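Ras-related protein Rab-7L1 (Homo sapiens, PDB 6HH2) binds and hydrolyses GTP as a small Rab GTPase of vesicle trafficking, recruiting the kinase LRRK2 to the Golgi complex and stimulating its activity. Local coordinates at residues V16-V21 against F99-R104; Q141-S146 against T152-T157; T157-K160 against N164-E167. The protein carries 4 engineered substitutions. All coordinates share one frame; numbering follows the deposited sequence.

Contact 1. Residues V16-V21 against F99-R104; sequences VGDAAV and FSNSQR. With GDP (guanosine-5'-diphosphate), chain B.
Asp18, in the phosphate-binding loop, and Asn101, on helix 96-112, meet through their polar ends in a small contact at the protein surface that buries 90 Å². Followed outward, the Asn101 side chain leaves the helix toward the loop. Its CB already faces the two-oxygen end of the Asp18 carboxylate, 3.4 Å from both OD1 and OD2. Beyond it, CG stands 3.6 Å from Asp18 OD2, and at the tip ND2 donates a hydrogen bond of 2.8 Å to Asp18 OD2. The bond is nearly straight, with an angle of 169° at the hydrogen, and the acceptor lies close to the amide plane. OD2 is approached on its syn side, with the donor somewhat tilted out of the carboxylate plane. Because amide and carboxylate planes are turned 67° apart, the two groups do not stack flat. Asp18 keeps CG anti to its carbonyl carbon (chi1 -73°), which sends the carboxylate to the helix while the backbone runs on toward the nucleotide. The other oxygen, OD1, is bonded to Trp105 NE1 on the same helix, so the carboxylate is gripped at both oxygens and its rotation is fixed.

From Asp18 to Val21 the chain makes a type II turn that presents backbone amides to the beta-phosphate of GDP. Ala20 N reaches O2B of GDP at 2.8 Å, whereas the bond from Val21 N to O1B is weak. Lys23 NZ binds both Asp18 O and the nucleotide, as expected of the P-loop lysine. The contact thus joins the turn following strand 8-17 to helix 96-112, beside strand 86-92, which pairs with Val16 and on which Ser102 of the helix packs at Ile89 and Phe91.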
ATOM      1  N   VAL A  16      -3.131   1.025  -3.669  1.00 17.93           N
ATOM      2  CA  VAL A  16      -4.359   1.545  -4.254  1.00 18.45           C
ATOM      3  C   VAL A  16      -4.550   2.983  -3.818  1.00 18.34           C
ATOM      4  O   VAL A  16      -3.939   3.462  -2.871  1.00 19.73           O
ATOM      5  CB  VAL A  16      -5.624   0.718  -3.967  1.00 21.37           C
ATOM      6  CG1 VAL A  16      -5.494  -0.713  -4.497  1.00 24.68           C
ATOM      7  CG2 VAL A  16      -5.978   0.720  -2.456  1.00 22.93           C
ATOM      8  N   GLY A  17      -5.464   3.654  -4.486  1.00 19.07           N
ATOM      9  CA  GLY A  17      -5.698   5.061  -4.271  1.00 19.82           C
ATOM     10  C   GLY A  17      -5.985   5.740  -5.593  1.00 19.15           C
ATOM     11  O   GLY A  17      -5.784   5.168  -6.667  1.00 21.05           O
ATOM     12  N   ASP A  18      -6.470   6.965  -5.506  1.00 20.77           N
ATOM     13  CA  ASP A  18      -6.867   7.665  -6.732  1.00 21.88           C
ATOM     14  C   ASP A  18      -5.656   7.978  -7.620  1.00 21.19           C
ATOM     15  O   ASP A  18      -4.487   7.911  -7.212  1.00 20.65           O
ATOM     16  CB  ASP A  18      -7.560   8.962  -6.377  1.00 20.91           C
ATOM     17  CG  ASP A  18      -8.959   8.774  -5.828  1.00 24.36           C
ATOM     18  OD1 ASP A  18      -9.442   7.632  -5.696  1.00 24.81           O
ATOM     19  OD2 ASP A  18      -9.571   9.823  -5.548  1.00 25.38           O
ATOM     20  N   ALA A  19      -5.926   8.321  -8.877  1.00 21.73           N
ATOM     21  CA  ALA A  19      -4.860   8.847  -9.719  1.00 21.57           C
ATOM     22  C   ALA A  19      -4.159  10.025  -9.050  1.00 26.65           C
ATOM     23  O   ALA A  19      -4.787  10.855  -8.379  1.00 24.44           O
ATOM     24  CB  ALA A  19      -5.432   9.279 -11.087  1.00 23.41           C
ATOM     25  N   ALA A  20      -2.844  10.091  -9.273  1.00 22.45           N
ATOM     26  CA  ALA A  20      -1.991  11.240  -8.955  1.00 22.39           C
ATOM     27  C   ALA A  20      -1.719  11.395  -7.470  1.00 23.04           C
ATOM     28  O   ALA A  20      -1.331  12.481  -7.045  1.00 26.54           O
ATOM     29  CB  ALA A  20      -2.477  12.579  -9.555  1.00 25.84           C
ATOM     30  N   VAL A  21      -1.903  10.339  -6.689  1.00 18.58           N
ATOM     31  CA  VAL A  21      -1.581  10.425  -5.270  1.00 19.36           C
ATOM     32  C   VAL A  21      -0.166  10.007  -4.939  1.00 20.33           C
ATOM     33  O   VAL A  21       0.260  10.226  -3.783  1.00 21.23           O
ATOM     34  CB  VAL A  21      -2.575   9.652  -4.393  1.00 19.02           C
ATOM     35  CG1 VAL A  21      -4.028  10.223  -4.626  1.00 21.91           C
ATOM     36  CG2 VAL A  21      -2.494   8.147  -4.587  1.00 18.53           C
ATOM     37  N   PHE A  99      -8.877  11.937  -0.456  1.00 23.11           N
ATOM     38  CA  PHE A  99      -9.072  11.506   0.932  1.00 24.13           C
ATOM     39  C   PHE A  99     -10.426  10.835   1.089  1.00 24.85           C
ATOM     40  O   PHE A  99     -10.519   9.685   1.554  1.00 23.34           O
ATOM     41  CB  PHE A  99      -8.983  12.726   1.837  1.00 24.68           C
ATOM     42  CG  PHE A  99      -9.289  12.451   3.320  1.00 23.45           C
ATOM     43  CD1 PHE A  99      -8.487  11.590   4.104  1.00 23.03           C
ATOM     44  CD2 PHE A  99     -10.385  13.089   3.933  1.00 24.77           C
ATOM     45  CE1 PHE A  99      -8.792  11.408   5.478  1.00 24.72           C
ATOM     46  CE2 PHE A  99     -10.652  12.921   5.291  1.00 26.08           C
ATOM     47  CZ  PHE A  99      -9.866  12.062   6.030  1.00 24.29           C
ATOM     48  N   SER A 100     -11.488  11.532   0.662  1.00 27.55           N
ATOM     49  CA  SER A 100     -12.819  10.947   0.688  0.52 29.17           C
ATOM     50  C   SER A 100     -12.866   9.612  -0.042  1.00 27.27           C
ATOM     51  O   SER A 100     -13.483   8.647   0.449  1.00 29.80           O
ATOM     52  CB  SER A 100     -13.797  11.947   0.058  0.52 33.31           C
ATOM     53  OG  SER A 100     -15.128  11.456   0.088  0.52 38.70           O
ATOM     54  N   ASN A 101     -12.245   9.535  -1.225  1.00 23.97           N
ATOM     55  CA  ASN A 101     -12.310   8.284  -1.980  1.00 26.25           C
ATOM     56  C   ASN A 101     -11.568   7.140  -1.294  1.00 23.92           C
ATOM     57  O   ASN A 101     -11.831   5.970  -1.608  1.00 22.33           O
ATOM     58  CB  ASN A 101     -11.767   8.477  -3.402  1.00 24.91           C
ATOM     59  CG  ASN A 101     -12.819   8.903  -4.383  1.00 34.36           C
ATOM     60  OD1 ASN A 101     -14.005   8.631  -4.203  1.00 33.45           O
ATOM     61  ND2 ASN A 101     -12.381   9.603  -5.421  1.00 32.29           N
ATOM     62  N   SER A 102     -10.661   7.433  -0.324  1.00 22.43           N
ATOM     63  CA  SER A 102     -10.003   6.333   0.388  0.77 21.38           C
ATOM     64  C   SER A 102     -11.006   5.508   1.166  1.00 18.78           C
ATOM     65  O   SER A 102     -10.763   4.316   1.424  1.00 20.75           O
ATOM     66  CB  SER A 102      -8.959   6.911   1.362  0.77 22.19           C
ATOM     67  OG  SER A 102      -7.991   7.584   0.622  0.77 21.53           O
ATOM     68  N   GLN A 103     -12.154   6.105   1.527  1.00 22.06           N
ATOM     69  CA  GLN A 103     -13.212   5.337   2.176  1.00 23.58           C
ATOM     70  C   GLN A 103     -13.808   4.330   1.200  1.00 22.45           C
ATOM     71  O   GLN A 103     -14.101   3.178   1.574  1.00 23.61           O
ATOM     72  CB  GLN A 103     -14.305   6.263   2.689  1.00 27.38           C
ATOM     73  CG  GLN A 103     -15.449   5.473   3.343  1.00 29.59           C
ATOM     74  CD  GLN A 103     -16.578   6.354   3.820  1.00 37.55           C
ATOM     75  OE1 GLN A 103     -17.133   7.134   3.057  1.00 40.94           O
ATOM     76  NE2 GLN A 103     -16.902   6.254   5.104  1.00 38.26           N
ATOM     77  N   ARG A 104     -13.989   4.746  -0.042  1.00 21.98           N
ATOM     78  CA  ARG A 104     -14.517   3.806  -1.040  1.00 21.81           C
ATOM     79  C   ARG A 104     -13.498   2.698  -1.322  1.00 20.94           C
ATOM     80  O   ARG A 104     -13.885   1.519  -1.468  1.00 22.31           O
ATOM     81  CB  ARG A 104     -14.883   4.542  -2.331  1.00 26.85           C
ATOM     82  CG  ARG A 104     -16.035   5.510  -2.188  1.00 34.59           C
ATOM     83  CD  ARG A 104     -16.364   6.131  -3.583  1.00 45.58           C
ATOM     84  NE  ARG A 104     -17.452   7.085  -3.457  1.00 60.38           N
ATOM     85  CZ  ARG A 104     -18.652   6.890  -3.988  1.00 65.22           C
ATOM     86  NH1 ARG A 104     -18.877   5.787  -4.700  1.00 63.62           N
ATOM     87  NH2 ARG A 104     -19.611   7.799  -3.831  1.00 68.81           N
TER
HETATM   88  PB  GDP B 201      -0.109   7.790  -9.270  1.00 19.62           P
HETATM   89  O1B GDP B 201      -0.836   7.546  -8.001  1.00 20.35           O
HETATM   90  O2B GDP B 201      -0.949   8.386 -10.350  1.00 20.71           O
HETATM   91  O3B GDP B 201       0.697   6.598  -9.744  1.00 19.74           O
HETATM   92  O3A GDP B 201       0.941   8.992  -8.887  1.00 21.16           O
HETATM   93  PA  GDP B 201       2.438   9.202  -9.386  1.00 22.36           P
HETATM   94  O1A GDP B 201       3.407   8.317  -8.643  1.00 22.99           O
HETATM   95  O2A GDP B 201       2.452   9.128 -10.906  1.00 23.59           O
HETATM   96  O5' GDP B 201       2.725  10.701  -8.930  1.00 23.00           O
HETATM   97  C5' GDP B 201       1.973  11.790  -9.444  1.00 24.95           C
HETATM   98  C4' GDP B 201       2.783  13.075  -9.301  1.00 25.22           C
HETATM   99  O4' GDP B 201       2.926  13.362  -7.870  1.00 23.69           O
HETATM  100  C3' GDP B 201       4.193  12.878  -9.817  1.00 23.82           C
HETATM  101  O3' GDP B 201       4.567  14.138 -10.400  1.00 29.53           O
HETATM  102  C2' GDP B 201       5.011  12.612  -8.569  1.00 24.28           C
HETATM  103  O2' GDP B 201       6.345  13.070  -8.742  1.00 28.67           O
HETATM  104  C1' GDP B 201       4.287  13.477  -7.574  1.00 25.39           C
HETATM  105  N9  GDP B 201       4.463  13.000  -6.198  1.00 23.91           N
HETATM  106  C8  GDP B 201       4.378  11.706  -5.776  1.00 21.74           C
HETATM  107  N7  GDP B 201       4.567  11.639  -4.418  1.00 22.27           N
HETATM  108  C5  GDP B 201       4.761  12.912  -3.999  1.00 24.27           C
HETATM  109  C6  GDP B 201       5.030  13.554  -2.715  1.00 23.17           C
HETATM  110  O6  GDP B 201       5.150  12.884  -1.673  1.00 23.46           O
HETATM  111  N1  GDP B 201       5.145  14.888  -2.730  1.00 23.27           N
HETATM  112  C2  GDP B 201       5.074  15.680  -3.811  1.00 24.39           C
HETATM  113  N2  GDP B 201       5.250  17.055  -3.716  1.00 24.94           N
HETATM  114  N3  GDP B 201       4.866  15.134  -5.034  1.00 23.93           N
HETATM  115  C4  GDP B 201       4.706  13.797  -5.137  1.00 24.01           C

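Contact 2. Residues Q141-S146 against T152-T157; sequences QIDRFS and TGWTET
Gly153, the first residue of strand 153-156, meets helix 139-148 through its backbone: its carbonyl carbon lies 3.8 Å from Ser146 OG. Trp154 follows and carries most of the contact. With chi1 at 74°, its CG sits between the backbone N and the carbonyl carbon, and the indole reaches across to the helix. Ile142 CG2 packs over one face as a CH-pi contact, 3.6 Å from the centroid of the six-membered ring and 21° off its normal. At the ring edge Trp154 NE1 donates a 2.9 Å hydrogen bond to Asp143 OD1, whose anti lone pair receives it almost in the indole plane. Asp143 OD2 forms a salt bridge with Lys147, so both carboxylate oxygens have partners. Ser146 OG approaches Trp154 CD1 obliquely at 3.6 Å. One helical turn therefore holds the indole by its face and its nitrogen. Further along, Thr155 turns away from this helix to pack on Ala168 of helix 165-178. The packing of helix on strand closes the beta-alpha-beta unit formed by strand 123-128, helix 139-148 and strand 153-156: helix and edge strand run nearly antiparallel, and Phe145 packs on Leu125 of the neighbouring strand.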
ATOM      1  N   GLN A 141      -8.631  15.219  11.713  1.00 29.00           N
ATOM      2  CA  GLN A 141      -9.625  14.562  10.677  0.66 27.71           C
ATOM      3  C   GLN A 141      -9.113  13.163  10.107  1.00 23.08           C
ATOM      4  O   GLN A 141      -9.867  12.178   9.934  1.00 24.88           O
ATOM      5  CB  GLN A 141      -9.807  15.526   9.491  0.66 29.95           C
ATOM      6  CG  GLN A 141     -10.916  16.587   9.635  0.66 33.44           C
ATOM      7  CD  GLN A 141     -10.919  17.539   8.434  0.66 35.33           C
ATOM      8  OE1 GLN A 141      -9.936  17.604   7.683  0.66 32.77           O
ATOM      9  NE2 GLN A 141     -12.033  18.261   8.234  0.66 39.00           N
ATOM     10  N   ILE A 142      -7.839  13.113   9.801  1.00 23.59           N
ATOM     11  CA  ILE A 142      -7.336  11.837   9.291  1.00 23.80           C
ATOM     12  C   ILE A 142      -7.479  10.735  10.326  1.00 22.80           C
ATOM     13  O   ILE A 142      -7.877   9.605  10.004  1.00 22.82           O
ATOM     14  CB  ILE A 142      -5.885  11.981   8.830  1.00 22.24           C
ATOM     15  CG1 ILE A 142      -5.797  13.014   7.698  1.00 24.21           C
ATOM     16  CG2 ILE A 142      -5.387  10.646   8.308  1.00 20.76           C
ATOM     17  CD1 ILE A 142      -4.362  13.410   7.400  1.00 23.65           C
ATOM     18  N   ASP A 143      -7.107  11.021  11.559  1.00 23.33           N
ATOM     19  CA  ASP A 143      -7.193   9.996  12.598  1.00 22.55           C
ATOM     20  C   ASP A 143      -8.620   9.539  12.825  1.00 22.91           C
ATOM     21  O   ASP A 143      -8.868   8.341  12.971  1.00 24.68           O
ATOM     22  CB  ASP A 143      -6.564  10.483  13.909  1.00 24.00           C
ATOM     23  CG  ASP A 143      -6.412   9.349  14.941  1.00 24.92           C
ATOM     24  OD1 ASP A 143      -5.601   8.438  14.626  1.00 25.60           O
ATOM     25  OD2 ASP A 143      -7.125   9.381  15.971  1.00 27.79           O
ATOM     26  N   ARG A 144      -9.574  10.469  12.915  1.00 23.08           N
ATOM     27  CA  ARG A 144     -10.969  10.055  13.088  1.00 23.68           C
ATOM     28  C   ARG A 144     -11.436   9.213  11.903  1.00 25.35           C
ATOM     29  O   ARG A 144     -12.131   8.206  12.083  1.00 26.57           O
ATOM     30  CB  ARG A 144     -11.853  11.291  13.216  1.00 27.96           C
ATOM     31  CG  ARG A 144     -11.721  12.000  14.569  1.00 31.96           C
ATOM     32  CD  ARG A 144     -12.887  12.951  14.831  1.00 49.45           C
ATOM     33  NE  ARG A 144     -12.985  13.999  13.807  1.00 58.99           N
ATOM     34  CZ  ARG A 144     -12.240  15.106  13.813  1.00 62.68           C
ATOM     35  NH1 ARG A 144     -11.329  15.292  14.769  1.00 63.95           N
ATOM     36  NH2 ARG A 144     -12.391  16.015  12.851  1.00 62.30           N
ATOM     37  N   PHE A 145     -11.034   9.606  10.698  1.00 21.73           N
ATOM     38  CA  PHE A 145     -11.409   8.860   9.502  1.00 23.10           C
ATOM     39  C   PHE A 145     -10.788   7.471   9.506  1.00 24.99           C
ATOM     40  O   PHE A 145     -11.448   6.477   9.184  1.00 23.93           O
ATOM     41  CB  PHE A 145     -10.938   9.683   8.287  1.00 22.42           C
ATOM     42  CG  PHE A 145     -11.095   9.031   6.958  1.00 23.93           C
ATOM     43  CD1 PHE A 145     -10.101   8.189   6.492  1.00 23.80           C
ATOM     44  CD2 PHE A 145     -12.176   9.367   6.145  1.00 25.64           C
ATOM     45  CE1 PHE A 145     -10.158   7.630   5.228  1.00 26.10           C
ATOM     46  CE2 PHE A 145     -12.240   8.812   4.829  1.00 26.15           C
ATOM     47  CZ  PHE A 145     -11.221   7.928   4.413  1.00 26.47           C
ATOM     48  N   SER A 146      -9.510   7.368   9.903  1.00 22.21           N
ATOM     49  CA  SER A 146      -8.870   6.067   9.909  1.00 22.24           C
ATOM     50  C   SER A 146      -9.595   5.130  10.870  1.00 24.94           C
ATOM     51  O   SER A 146      -9.834   3.954  10.548  1.00 25.03           O
ATOM     52  CB  SER A 146      -7.415   6.326  10.322  1.00 27.14           C
ATOM     53  OG  SER A 146      -6.631   5.139  10.337  1.00 36.83           O
ATOM     54  N   THR A 152      -5.966  -0.283   9.768  1.00 20.55           N
ATOM     55  CA  THR A 152      -5.025  -0.729  10.790  1.00 21.47           C
ATOM     56  C   THR A 152      -4.305   0.462  11.361  1.00 20.34           C
ATOM     57  O   THR A 152      -4.061   0.514  12.572  1.00 20.29           O
ATOM     58  CB  THR A 152      -4.018  -1.715  10.182  1.00 22.95           C
ATOM     59  OG1 THR A 152      -4.792  -2.752   9.513  1.00 25.75           O
ATOM     60  CG2 THR A 152      -3.166  -2.372  11.278  1.00 25.22           C
ATOM     61  N   GLY A 153      -3.977   1.440  10.547  1.00 20.57           N
ATOM     62  CA  GLY A 153      -3.402   2.684  11.039  1.00 20.56           C
ATOM     63  C   GLY A 153      -3.159   3.606   9.876  1.00 20.12           C
ATOM     64  O   GLY A 153      -3.471   3.272   8.715  1.00 19.28           O
ATOM     65  N   TRP A 154      -2.531   4.741  10.175  1.00 19.60           N
ATOM     66  CA  TRP A 154      -2.249   5.762   9.179  1.00 19.46           C
ATOM     67  C   TRP A 154      -0.973   6.500   9.556  1.00 17.55           C
ATOM     68  O   TRP A 154      -0.609   6.565  10.747  1.00 19.93           O
ATOM     69  CB  TRP A 154      -3.426   6.758   9.027  1.00 20.01           C
ATOM     70  CG  TRP A 154      -3.516   7.735  10.206  1.00 19.64           C
ATOM     71  CD1 TRP A 154      -4.145   7.534  11.388  1.00 20.24           C
ATOM     72  CD2 TRP A 154      -2.949   9.052  10.258  1.00 21.69           C
ATOM     73  NE1 TRP A 154      -4.029   8.686  12.201  1.00 21.78           N
ATOM     74  CE2 TRP A 154      -3.306   9.625  11.490  1.00 24.84           C
ATOM     75  CE3 TRP A 154      -2.219   9.820   9.333  1.00 22.48           C
ATOM     76  CZ2 TRP A 154      -2.897  10.944  11.853  1.00 26.66           C
ATOM     77  CZ3 TRP A 154      -1.849  11.113   9.670  1.00 25.31           C
ATOM     78  CH2 TRP A 154      -2.173  11.654  10.915  1.00 26.31           C
ATOM     79  N   THR A 155      -0.305   7.046   8.523  1.00 17.87           N
ATOM     80  CA  THR A 155       0.786   7.971   8.757  1.00 19.08           C
ATOM     81  C   THR A 155       0.941   8.898   7.576  1.00 19.47           C
ATOM     82  O   THR A 155       0.486   8.621   6.470  1.00 20.04           O
ATOM     83  CB  THR A 155       2.101   7.213   9.027  1.00 22.96           C
ATOM     84  OG1 THR A 155       3.155   8.131   9.396  1.00 26.86           O
ATOM     85  CG2 THR A 155       2.567   6.408   7.845  1.00 23.35           C
ATOM     86  N   GLU A 156       1.576  10.029   7.825  1.00 23.04           N
ATOM     87  CA  GLU A 156       1.922  10.946   6.756  1.00 23.46           C
ATOM     88  C   GLU A 156       3.213  10.480   6.118  1.00 23.05           C
ATOM     89  O   GLU A 156       4.078   9.905   6.775  1.00 24.31           O
ATOM     90  CB  GLU A 156       2.070  12.368   7.287  1.00 27.23           C
ATOM     91  CG  GLU A 156       3.246  12.567   8.200  1.00 36.04           C
ATOM     92  CD  GLU A 156       3.487  14.020   8.591  1.00 50.56           C
ATOM     93  OE1 GLU A 156       2.521  14.781   8.695  1.00 47.53           O
ATOM     94  OE2 GLU A 156       4.656  14.365   8.903  1.00 57.79           O
ATOM     95  N   THR A 157       3.320  10.693   4.799  1.00 20.99           N
ATOM     96  CA  THR A 157       4.515  10.291   4.068  1.00 21.50           C
ATOM     97  C   THR A 157       4.789  11.334   2.996  1.00 21.61           C
ATOM     98  O   THR A 157       3.902  12.125   2.630  1.00 21.34           O
ATOM     99  CB  THR A 157       4.316   8.967   3.307  1.00 21.24           C
ATOM    100  OG1 THR A 157       3.233   9.098   2.348  1.00 20.88           O
ATOM    101  CG2 THR A 157       3.984   7.845   4.263  1.00 23.68           C
TER

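Contact 3. Residues T157-K160 against N164-E167; sequences TSVK and NINE. With GDP (guanosine-5'-diphosphate), chain B.
The guanine-recognition loop after strand 153-156, corresponding to the G5 element of Ras-like GTPases, is backed here by the first turn of helix 165-178. Its tie to that helix is Ile165, whose CD1 lies 3.7 Å from both Thr157 CB and Val159 CG2. A folded chi2 (-61°) turns Ile165 CD1 back against both residues, into the corner they form, and CG1 lies 3.9 Å from Ser158 O. Alongside, Asn164 CB touches Thr157 CG2 at 4.1 Å. The contact between the segments is largely apolar and buried; its polar ends are bound elsewhere, Thr157 OG1 and Val159 N by Asn128 OD1, Ser158 OG by Asp131 and Glu161 N, and Asn164 ND2 by Glu156 O.

The loop turns its other side to GDP. Val159 N approaches the guanine O6 to 2.9 Å, and Lys160 N gives the same oxygen a weak but almost straight bond of 3.3 Å. The extended Lys160 side chain runs past the base, with CB 3.5 Å from GDP N1 and CD 3.6 Å from GDP N2. Asp131 also binds the nucleotide. Between strand 153-156 and helix 165-178, the loop is flanked further by helix 23-30, where Val159 packs on Ser25 and Leu26.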
ATOM      1  N   THR A 157       3.320  10.693   4.799  1.00 20.99           N
ATOM      2  CA  THR A 157       4.515  10.291   4.068  1.00 21.50           C
ATOM      3  C   THR A 157       4.789  11.334   2.996  1.00 21.61           C
ATOM      4  O   THR A 157       3.902  12.125   2.630  1.00 21.34           O
ATOM      5  CB  THR A 157       4.316   8.967   3.307  1.00 21.24           C
ATOM      6  OG1 THR A 157       3.233   9.098   2.348  1.00 20.88           O
ATOM      7  CG2 THR A 157       3.984   7.845   4.263  1.00 23.68           C
ATOM      8  N   SER A 158       6.056  11.409   2.584  1.00 20.76           N
ATOM      9  CA  SER A 158       6.415  12.116   1.361  1.00 21.36           C
ATOM     10  C   SER A 158       7.238  11.159   0.521  1.00 22.73           C
ATOM     11  O   SER A 158       8.415  10.927   0.816  1.00 24.32           O
ATOM     12  CB  SER A 158       7.151  13.425   1.660  1.00 23.04           C
ATOM     13  OG  SER A 158       7.616  14.021   0.437  1.00 23.65           O
ATOM     14  N   VAL A 159       6.659  10.628  -0.584  1.00 21.93           N
ATOM     15  CA  VAL A 159       7.484   9.813  -1.464  1.00 22.32           C
ATOM     16  C   VAL A 159       8.576  10.679  -2.067  1.00 23.89           C
ATOM     17  O   VAL A 159       9.734  10.253  -2.215  1.00 26.82           O
ATOM     18  CB  VAL A 159       6.588   9.207  -2.585  1.00 21.33           C
ATOM     19  CG1 VAL A 159       7.461   8.427  -3.561  1.00 26.19           C
ATOM     20  CG2 VAL A 159       5.562   8.252  -1.951  1.00 22.31           C
ATOM     21  N   LYS A 160       8.239  11.939  -2.372  1.00 23.51           N
ATOM     22  CA  LYS A 160       9.199  12.862  -2.977  1.00 28.35           C
ATOM     23  C   LYS A 160      10.440  13.058  -2.117  1.00 30.88           C
ATOM     24  O   LYS A 160      11.564  13.029  -2.632  1.00 33.10           O
ATOM     25  CB  LYS A 160       8.528  14.201  -3.260  1.00 30.89           C
ATOM     26  CG  LYS A 160       9.493  15.283  -3.731  1.00 34.70           C
ATOM     27  CD  LYS A 160       8.754  16.525  -4.197  1.00 42.79           C
ATOM     28  CE  LYS A 160       9.693  17.715  -4.317  1.00 52.27           C
ATOM     29  NZ  LYS A 160       8.940  18.978  -4.600  1.00 57.75           N
ATOM     30  N   ASN A 164       9.240   8.821   5.851  1.00 24.05           N
ATOM     31  CA  ASN A 164       8.410   7.782   6.461  0.61 24.54           C
ATOM     32  C   ASN A 164       8.115   6.595   5.548  1.00 23.61           C
ATOM     33  O   ASN A 164       7.378   5.718   5.963  1.00 22.56           O
ATOM     34  CB  ASN A 164       7.051   8.278   7.009  0.61 24.38           C
ATOM     35  CG  ASN A 164       7.151   9.003   8.344  0.61 24.97           C
ATOM     36  OD1 ASN A 164       7.941   8.651   9.231  0.61 24.09           O
ATOM     37  ND2 ASN A 164       6.318  10.024   8.504  0.61 24.13           N
ATOM     38  N   ILE A 165       8.663   6.525   4.330  1.00 22.59           N
ATOM     39  CA  ILE A 165       8.282   5.462   3.409  1.00 22.83           C
ATOM     40  C   ILE A 165       8.783   4.118   3.902  1.00 21.00           C
ATOM     41  O   ILE A 165       8.018   3.160   4.072  1.00 20.85           O
ATOM     42  CB  ILE A 165       8.849   5.745   2.011  1.00 24.33           C
ATOM     43  CG1 ILE A 165       8.319   7.084   1.494  1.00 25.86           C
ATOM     44  CG2 ILE A 165       8.591   4.536   1.105  1.00 25.15           C
ATOM     45  CD1 ILE A 165       6.839   7.126   1.352  1.00 26.76           C
ATOM     46  N   ASN A 166      10.094   4.028   4.137  1.00 22.07           N
ATOM     47  CA  ASN A 166      10.653   2.737   4.517  1.00 20.18           C
ATOM     48  C   ASN A 166      10.096   2.267   5.860  1.00 20.10           C
ATOM     49  O   ASN A 166       9.840   1.069   6.053  1.00 20.07           O
ATOM     50  CB  ASN A 166      12.162   2.841   4.612  1.00 21.39           C
ATOM     51  CG  ASN A 166      12.791   3.045   3.225  1.00 22.59           C
ATOM     52  OD1 ASN A 166      12.137   2.873   2.191  1.00 24.74           O
ATOM     53  ND2 ASN A 166      14.069   3.407   3.231  1.00 27.51           N
ATOM     54  N   GLU A 167       9.905   3.189   6.794  1.00 20.35           N
ATOM     55  CA  GLU A 167       9.455   2.775   8.118  1.00 19.97           C
ATOM     56  C   GLU A 167       7.973   2.385   8.109  1.00 20.55           C
ATOM     57  O   GLU A 167       7.593   1.425   8.788  1.00 21.63           O
ATOM     58  CB  GLU A 167       9.724   3.903   9.113  1.00 21.35           C
ATOM     59  CG  GLU A 167      11.198   4.044   9.492  1.00 22.82           C
ATOM     60  CD  GLU A 167      11.660   2.885  10.342  1.00 25.41           C
ATOM     61  OE1 GLU A 167      12.109   1.868   9.764  1.00 26.93           O
ATOM     62  OE2 GLU A 167      11.532   2.927  11.583  1.00 25.68           O
TER
HETATM   63  PB  GDP B 201      -0.109   7.790  -9.270  1.00 19.62           P
HETATM   64  O1B GDP B 201      -0.836   7.546  -8.001  1.00 20.35           O
HETATM   65  O2B GDP B 201      -0.949   8.386 -10.350  1.00 20.71           O
HETATM   66  O3B GDP B 201       0.697   6.598  -9.744  1.00 19.74           O
HETATM   67  O3A GDP B 201       0.941   8.992  -8.887  1.00 21.16           O
HETATM   68  PA  GDP B 201       2.438   9.202  -9.386  1.00 22.36           P
HETATM   69  O1A GDP B 201       3.407   8.317  -8.643  1.00 22.99           O
HETATM   70  O2A GDP B 201       2.452   9.128 -10.906  1.00 23.59           O
HETATM   71  O5' GDP B 201       2.725  10.701  -8.930  1.00 23.00           O
HETATM   72  C5' GDP B 201       1.973  11.790  -9.444  1.00 24.95           C
HETATM   73  C4' GDP B 201       2.783  13.075  -9.301  1.00 25.22           C
HETATM   74  O4' GDP B 201       2.926  13.362  -7.870  1.00 23.69           O
HETATM   75  C3' GDP B 201       4.193  12.878  -9.817  1.00 23.82           C
HETATM   76  O3' GDP B 201       4.567  14.138 -10.400  1.00 29.53           O
HETATM   77  C2' GDP B 201       5.011  12.612  -8.569  1.00 24.28           C
HETATM   78  O2' GDP B 201       6.345  13.070  -8.742  1.00 28.67           O
HETATM   79  C1' GDP B 201       4.287  13.477  -7.574  1.00 25.39           C
HETATM   80  N9  GDP B 201       4.463  13.000  -6.198  1.00 23.91           N
HETATM   81  C8  GDP B 201       4.378  11.706  -5.776  1.00 21.74           C
HETATM   82  N7  GDP B 201       4.567  11.639  -4.418  1.00 22.27           N
HETATM   83  C5  GDP B 201       4.761  12.912  -3.999  1.00 24.27           C
HETATM   84  C6  GDP B 201       5.030  13.554  -2.715  1.00 23.17           C
HETATM   85  O6  GDP B 201       5.150  12.884  -1.673  1.00 23.46           O
HETATM   86  N1  GDP B 201       5.145  14.888  -2.730  1.00 23.27           N
HETATM   87  C2  GDP B 201       5.074  15.680  -3.811  1.00 24.39           C
HETATM   88  N2  GDP B 201       5.250  17.055  -3.716  1.00 24.94           N
HETATM   89  N3  GDP B 201       4.866  15.134  -5.034  1.00 23.93           N
HETATM   90  C4  GDP B 201       4.706  13.797  -5.137  1.00 24.01           C

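Overall arrangement
From the N terminus, contact 1 comes first: it spans 77 residues and brings the turn after strand 8-17 onto helix 96-112. The two later contacts close short loops, contact 2 between helix 139-148 and strand 153-156, contact 3 between that strand's exit and helix 165-178. None nests in or crosses another; the three follow in series, with Thr157 common to contacts 2 and 3. Contacts 1 and 2 touch where Phe99 and Phe145 pack, joining helices 96-112 and 139-148 on the sheet. Contacts 1 and 3, whose centres are about 17 Å apart, do not touch but meet the phosphate and base ends of the same GDP.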